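Local coordinates for ADP-dependent (S)-NAD(P)H-hydrate dehydratase (PDB 2R3B), which probably dehydrates the S-form of hydrated NAD(P)H at the expense of ADP, releasing AMP and phosphate, and so repairs the damaged nicotinamide cofactor, at residues B[149-154]-B[169-174]; B[108-113]-B[135-140]. One frame throughout, in Å; residues are numbered along the deposited sequence. Where two conformers were deposited one is given.

Contact 1: residues B[149-154]-B[169-174]; sequences SAITLF and FTPHQM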
loop_
_atom_site.group_PDB
_atom_site.type_symbol
_atom_site.label_atom_id
_atom_site.label_comp_id
_atom_site.label_asym_id
_atom_site.label_seq_id
_atom_site.Cartn_x
_atom_site.Cartn_y
_atom_site.Cartn_z
ATOM N N SER B 149 8.245 15.494 -20.697
ATOM C CA SER B 149 9.402 15.273 -21.549
ATOM C C SER B 149 9.080 14.821 -22.964
ATOM O O SER B 149 9.929 14.968 -23.849
ATOM C CB SER B 149 10.364 14.263 -20.875
ATOM O OG SER B 149 9.847 12.942 -20.905
ATOM N N ALA B 150 7.867 14.315 -23.219
ATOM C CA ALA B 150 7.467 13.939 -24.555
ATOM C C ALA B 150 7.304 15.224 -25.410
ATOM O O ALA B 150 7.539 15.206 -26.611
ATOM C CB ALA B 150 6.183 13.087 -24.549
ATOM N N ILE B 151 6.959 16.340 -24.777
ATOM C CA ILE B 151 6.874 17.621 -25.504
ATOM C C ILE B 151 8.291 18.061 -25.918
ATOM O O ILE B 151 8.530 18.454 -27.069
ATOM C CB ILE B 151 6.231 18.732 -24.657
ATOM C CG1 ILE B 151 4.823 18.329 -24.207
ATOM C CG2 ILE B 151 6.136 20.068 -25.477
ATOM C CD1 ILE B 151 4.179 19.282 -23.227
ATOM N N THR B 152 9.218 17.980 -24.982
ATOM C CA THR B 152 10.614 18.299 -25.250
ATOM C C THR B 152 11.188 17.431 -26.355
ATOM O O THR B 152 11.841 17.941 -27.273
ATOM C CB THR B 152 11.447 18.164 -23.994
ATOM O OG1 THR B 152 10.962 19.077 -23.011
ATOM C CG2 THR B 152 12.937 18.467 -24.258
ATOM N N LEU B 153 10.969 16.119 -26.286
ATOM C CA LEU B 153 11.434 15.218 -27.359
ATOM C C LEU B 153 10.757 15.508 -28.692
ATOM O O LEU B 153 11.378 15.400 -29.771
ATOM C CB LEU B 153 11.176 13.762 -26.975
ATOM C CG LEU B 153 12.006 13.219 -25.805
ATOM C CD1 LEU B 153 11.638 11.756 -25.518
ATOM C CD2 LEU B 153 13.523 13.389 -26.008
ATOM N N PHE B 154 9.470 15.844 -28.637
ATOM C CA PHE B 154 8.711 16.166 -29.834
ATOM C C PHE B 154 9.334 17.376 -30.530
ATOM O O PHE B 154 9.510 17.374 -31.744
ATOM C CB PHE B 154 7.229 16.425 -29.546
ATOM C CG PHE B 154 6.454 16.805 -30.771
ATOM C CD1 PHE B 154 6.346 18.151 -31.154
ATOM C CD2 PHE B 154 5.875 15.839 -31.581
ATOM C CE1 PHE B 154 5.668 18.505 -32.323
ATOM C CE2 PHE B 154 5.185 16.204 -32.752
ATOM C CZ PHE B 154 5.079 17.521 -33.121
ATOM N N PHE B 169 -1.360 18.953 -26.443
ATOM C CA PHE B 169 -0.097 19.193 -25.723
ATOM C C PHE B 169 -0.399 19.827 -24.383
ATOM O O PHE B 169 -1.258 20.715 -24.288
ATOM C CB PHE B 169 0.840 20.132 -26.474
ATOM C CG PHE B 169 1.360 19.590 -27.762
ATOM C CD1 PHE B 169 0.663 19.794 -28.940
ATOM C CD2 PHE B 169 2.546 18.888 -27.807
ATOM C CE1 PHE B 169 1.149 19.320 -30.144
ATOM C CE2 PHE B 169 3.042 18.425 -28.999
ATOM C CZ PHE B 169 2.342 18.630 -30.181
ATOM N N THR B 170 0.293 19.388 -23.337
ATOM C CA THR B 170 0.094 19.975 -22.013
ATOM C C THR B 170 1.362 20.607 -21.397
ATOM O O THR B 170 1.820 20.162 -20.340
ATOM C CB THR B 170 -0.451 18.906 -21.070
ATOM O OG1 THR B 170 0.454 17.800 -21.056
ATOM C CG2 THR B 170 -1.821 18.392 -21.547
ATOM N N PRO B 171 1.943 21.637 -22.061
ATOM C CA PRO B 171 3.208 22.189 -21.623
ATOM C C PRO B 171 3.094 23.174 -20.471
ATOM O O PRO B 171 2.101 23.892 -20.375
ATOM C CB PRO B 171 3.672 22.964 -22.862
ATOM C CG PRO B 171 2.402 23.451 -23.483
ATOM C CD PRO B 171 1.468 22.289 -23.297
ATOM N N HIS B 172 4.097 23.186 -19.597
ATOM C CA HIS B 172 4.281 24.346 -18.738
ATOM C C HIS B 172 4.997 25.405 -19.588
ATOM O O HIS B 172 5.312 25.163 -20.746
ATOM C CB HIS B 172 4.983 24.004 -17.409
ATOM C CG HIS B 172 6.345 23.393 -17.545
ATOM N ND1 HIS B 172 7.312 23.900 -18.386
ATOM C CD2 HIS B 172 6.921 22.352 -16.896
ATOM C CE1 HIS B 172 8.417 23.186 -18.269
ATOM N NE2 HIS B 172 8.211 22.245 -17.363
ATOM N N GLN B 173 5.213 26.586 -19.037
ATOM C CA GLN B 173 5.727 27.718 -19.836
ATOM C C GLN B 173 7.060 27.477 -20.566
ATOM O O GLN B 173 7.221 27.911 -21.713
ATOM C CB GLN B 173 5.718 29.015 -18.988
ATOM C CG GLN B 173 4.252 29.507 -18.741
ATOM C CD GLN B 173 4.047 30.434 -17.516
ATOM O OE1 GLN B 173 4.197 30.024 -16.346
ATOM N NE2 GLN B 173 3.633 31.663 -17.789
HETATM N N MSE B 174 7.991 26.760 -19.953
HETATM C CA MSE B 174 9.277 26.506 -20.601
HETATM C C MSE B 174 9.160 25.420 -21.677
HETATM O O MSE B 174 9.820 25.489 -22.715
HETATM C CB MSE B 174 10.349 26.176 -19.563
HETATM C CG MSE B 174 10.709 27.365 -18.664
HETATM SE SE MSE B 174 11.387 28.936 -19.645
HETATM C CE MSE B 174 13.143 28.286 -20.104
#
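Phe169 turns the edge of its ring toward one face of Phe154 in a T-shaped pair, with centroids 5.3 Å apart and planes at 65°. Its CZ stands over the rim of the Phe154 ring rather than its middle, 4.0 Å from Phe154 CE1, while CE2 lies equally close to Phe154 CD1. With CG of Phe154 anti to the backbone N (chi1 178°), the ring is carried out to meet Phe169 with its face. One helical turn earlier Ile151 extends the apolar seam: its CG1 lies near the plane of the Phe169 ring, at the edge, 4.3 Å from Phe169 CD2. Ile151 CD1 presses on Pro171, 3.5 Å from its N and 3.7 Å from its CB, a snug fit. Leu179 of helix 173-180 touches both phenyl rings. The contact closes the beta-alpha-beta unit made of strand 143-147, helix 149-156 and strand 167-170. Just past Pro171 comes His172, the N-cap of helix 173-180 and a predicted NADPHX-binding residue. No hydrogen bond crosses between the segments, so they meet here through apolar side chains and an aromatic pair, beside the loop that carries His172.

Contact 2: residues B[108-113]-B[135-140]; sequences VVEQAD and LAQHQK
Gln139 spans the gap to helix 102-111 and hydrogen-bonds the carbonyl oxygen of Glu110. From CB, which points toward that helix, the chain runs extended through CG (chi2 164°) to CD, 4.0 Å from Glu110 O. At the tip NE2 donates to Glu110 O over 3.0 Å, with an N-H...O angle of 153°; it meets the oxygen on a lone pair, in the carbonyl plane. The other amide atom, OE1, accepts from a water that also donates to Glu110 OE2, both at 2.8 Å, and from Gln141 NE2. Both ends of the amide are therefore held, which should fix its rotation. The bend at chi2 of Glu110 (-82°) folds its carboxylate back to this water, and a bound magnesium ion lies about 4 Å from the Glu110 side chain. Gln137 crosses Glu110 at about a right angle without a hydrogen bond across the segments. In the conformer given here, one of two deposited, its CD rests 3.6 Å from Val109 CG1, and its NE2 comes 3.4 Å from Glu110 CB while donating to Thr106 O. Val109 also packs on Ile50 and Ile78 of the central sheet. Gln142 adds a further clasp, its NE2 bonding Val109 O and Ala112 O. The arrangement joins the C-terminal ends of two neighbouring helices, 102-111 and 125-137, which lead into parallel strands 114-117 and 143-147 of the ribokinase-like alpha/beta fold.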
loop_
_atom_site.group_PDB
_atom_site.type_symbol
_atom_site.label_atom_id
_atom_site.label_comp_id
_atom_site.label_asym_id
_atom_site.label_seq_id
_atom_site.Cartn_x
_atom_site.Cartn_y
_atom_site.Cartn_z
ATOM N N VAL B 108 -1.607 -2.812 -27.818
ATOM C CA VAL B 108 -2.408 -1.998 -26.914
ATOM C C VAL B 108 -2.572 -0.573 -27.429
ATOM O O VAL B 108 -3.642 0.029 -27.296
ATOM C CB VAL B 108 -1.941 -2.059 -25.424
ATOM C CG1 VAL B 108 -1.862 -3.519 -24.940
ATOM C CG2 VAL B 108 -0.654 -1.350 -25.182
ATOM N N VAL B 109 -1.541 -0.013 -28.031
ATOM C CA VAL B 109 -1.697 1.315 -28.635
ATOM C C VAL B 109 -2.698 1.298 -29.805
ATOM O O VAL B 109 -3.517 2.215 -29.955
ATOM C CB VAL B 109 -0.326 1.866 -29.100
ATOM C CG1 VAL B 109 -0.527 3.064 -30.004
ATOM C CG2 VAL B 109 0.548 2.157 -27.887
ATOM N N GLU B 110 -2.659 0.241 -30.613
ATOM C CA GLU B 110 -3.573 0.097 -31.764
ATOM C C GLU B 110 -5.051 0.067 -31.342
ATOM O O GLU B 110 -5.907 0.616 -32.033
ATOM C CB GLU B 110 -3.238 -1.161 -32.529
ATOM C CG GLU B 110 -3.835 -1.239 -33.910
ATOM C CD GLU B 110 -5.285 -1.709 -33.942
ATOM O OE1 GLU B 110 -5.755 -2.410 -32.987
ATOM O OE2 GLU B 110 -5.974 -1.407 -34.967
ATOM N N GLN B 111 -5.326 -0.550 -30.197
ATOM C CA GLN B 111 -6.681 -0.642 -29.646
ATOM C C GLN B 111 -7.161 0.570 -28.828
ATOM O O GLN B 111 -8.341 0.657 -28.464
ATOM C CB GLN B 111 -6.746 -1.816 -28.704
ATOM C CG GLN B 111 -6.583 -3.131 -29.385
ATOM C CD GLN B 111 -6.776 -4.245 -28.390
ATOM O OE1 GLN B 111 -7.849 -4.367 -27.773
ATOM N NE2 GLN B 111 -5.741 -5.055 -28.198
ATOM N N ALA B 112 -6.259 1.470 -28.497
ATOM C CA ALA B 112 -6.587 2.559 -27.574
ATOM C C ALA B 112 -7.550 3.560 -28.182
ATOM O O ALA B 112 -7.467 3.860 -29.388
ATOM C CB ALA B 112 -5.334 3.261 -27.153
ATOM N N ASP B 113 -8.432 4.121 -27.345
ATOM C CA ASP B 113 -9.206 5.294 -27.731
ATOM C C ASP B 113 -8.441 6.587 -27.435
ATOM O O ASP B 113 -8.607 7.564 -28.133
ATOM C CB ASP B 113 -10.553 5.288 -26.988
ATOM C CG ASP B 113 -11.400 4.117 -27.361
ATOM O OD1 ASP B 113 -11.682 3.982 -28.567
ATOM O OD2 ASP B 113 -11.797 3.302 -26.500
ATOM N N LEU B 135 4.022 8.071 -32.319
ATOM C CA LEU B 135 3.665 9.066 -33.308
ATOM C C LEU B 135 3.431 8.390 -34.663
ATOM O O LEU B 135 2.521 8.773 -35.369
ATOM C CB LEU B 135 4.755 10.118 -33.447
ATOM C CG LEU B 135 4.909 11.051 -32.240
ATOM C CD1 LEU B 135 6.159 11.918 -32.416
ATOM C CD2 LEU B 135 3.689 11.898 -32.076
ATOM N N ALA B 136 4.258 7.405 -35.012
ATOM C CA ALA B 136 4.120 6.709 -36.309
ATOM C C ALA B 136 2.811 5.928 -36.362
ATOM O O ALA B 136 2.131 5.890 -37.391
ATOM C CB ALA B 136 5.284 5.760 -36.521
ATOM N N GLN B 137 2.468 5.314 -35.228
ATOM C CA GLN B 137 1.303 4.431 -35.131
ATOM C C GLN B 137 -0.042 5.152 -34.994
ATOM O O GLN B 137 -1.096 4.577 -35.228
ATOM C CB GLN B 137 1.499 3.497 -33.929
ATOM C CG GLN B 137 0.682 2.270 -34.053
ATOM C CD GLN B 137 0.774 1.346 -32.865
ATOM O OE1 GLN B 137 1.800 1.293 -32.167
ATOM N NE2 GLN B 137 -0.265 0.554 -32.680
ATOM N N HIS B 138 -0.015 6.415 -34.587
ATOM C CA HIS B 138 -1.234 7.173 -34.265
ATOM C C HIS B 138 -2.274 7.147 -35.368
ATOM O O HIS B 138 -1.950 7.395 -36.523
ATOM C CB HIS B 138 -0.871 8.646 -33.942
ATOM C CG HIS B 138 -2.042 9.513 -33.570
ATOM N ND1 HIS B 138 -2.234 10.772 -34.105
ATOM C CD2 HIS B 138 -3.052 9.329 -32.688
ATOM C CE1 HIS B 138 -3.320 11.316 -33.585
ATOM N NE2 HIS B 138 -3.845 10.457 -32.727
ATOM N N GLN B 139 -3.519 6.910 -34.966
ATOM C CA GLN B 139 -4.663 6.803 -35.861
ATOM C C GLN B 139 -5.518 8.015 -35.690
ATOM O O GLN B 139 -5.619 8.593 -34.587
ATOM C CB GLN B 139 -5.503 5.566 -35.559
ATOM C CG GLN B 139 -4.785 4.241 -35.750
ATOM C CD GLN B 139 -5.527 3.122 -35.088
ATOM O OE1 GLN B 139 -6.659 2.852 -35.426
ATOM N NE2 GLN B 139 -4.897 2.456 -34.155
ATOM N N LYS B 140 -6.174 8.388 -36.779
ATOM C CA LYS B 140 -6.857 9.663 -36.837
ATOM C C LYS B 140 -7.874 9.814 -35.723
ATOM O O LYS B 140 -8.012 10.895 -35.159
ATOM C CB LYS B 140 -7.549 9.828 -38.189
ATOM C CG LYS B 140 -8.052 11.228 -38.444
ATOM C CD LYS B 140 -8.661 11.330 -39.841
ATOM C CE LYS B 140 -9.425 12.640 -40.032
ATOM N NZ LYS B 140 -8.510 13.835 -40.046
HETATM O O HOH W 1 -8.044 0.447 -34.972
#

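The two contacts follow one another along the chain, contact 2 closing before contact 1 opens, and their centres lie about 20 Å apart. Strand 143-147 links them: the loop after helix 125-137 leads into it, and helix 149-156 follows it. They also meet directly, Leu135 CD1 lying 4.0 Å from Phe154 CD2, so helices 125-137 and 149-156 pack on each other at this point. Strands 114-117, 143-147 and 167-170 are adjacent and parallel in the central sheet. Contact 2 lies away from the annotated sites, whereas segment 169-174 contains His172, and the side chain of Thr170 lies about 7 Å from Gly234, predicted to bind AMP. The chain thus passes from a remote helix-end junction to a segment carrying a predicted substrate-binding residue.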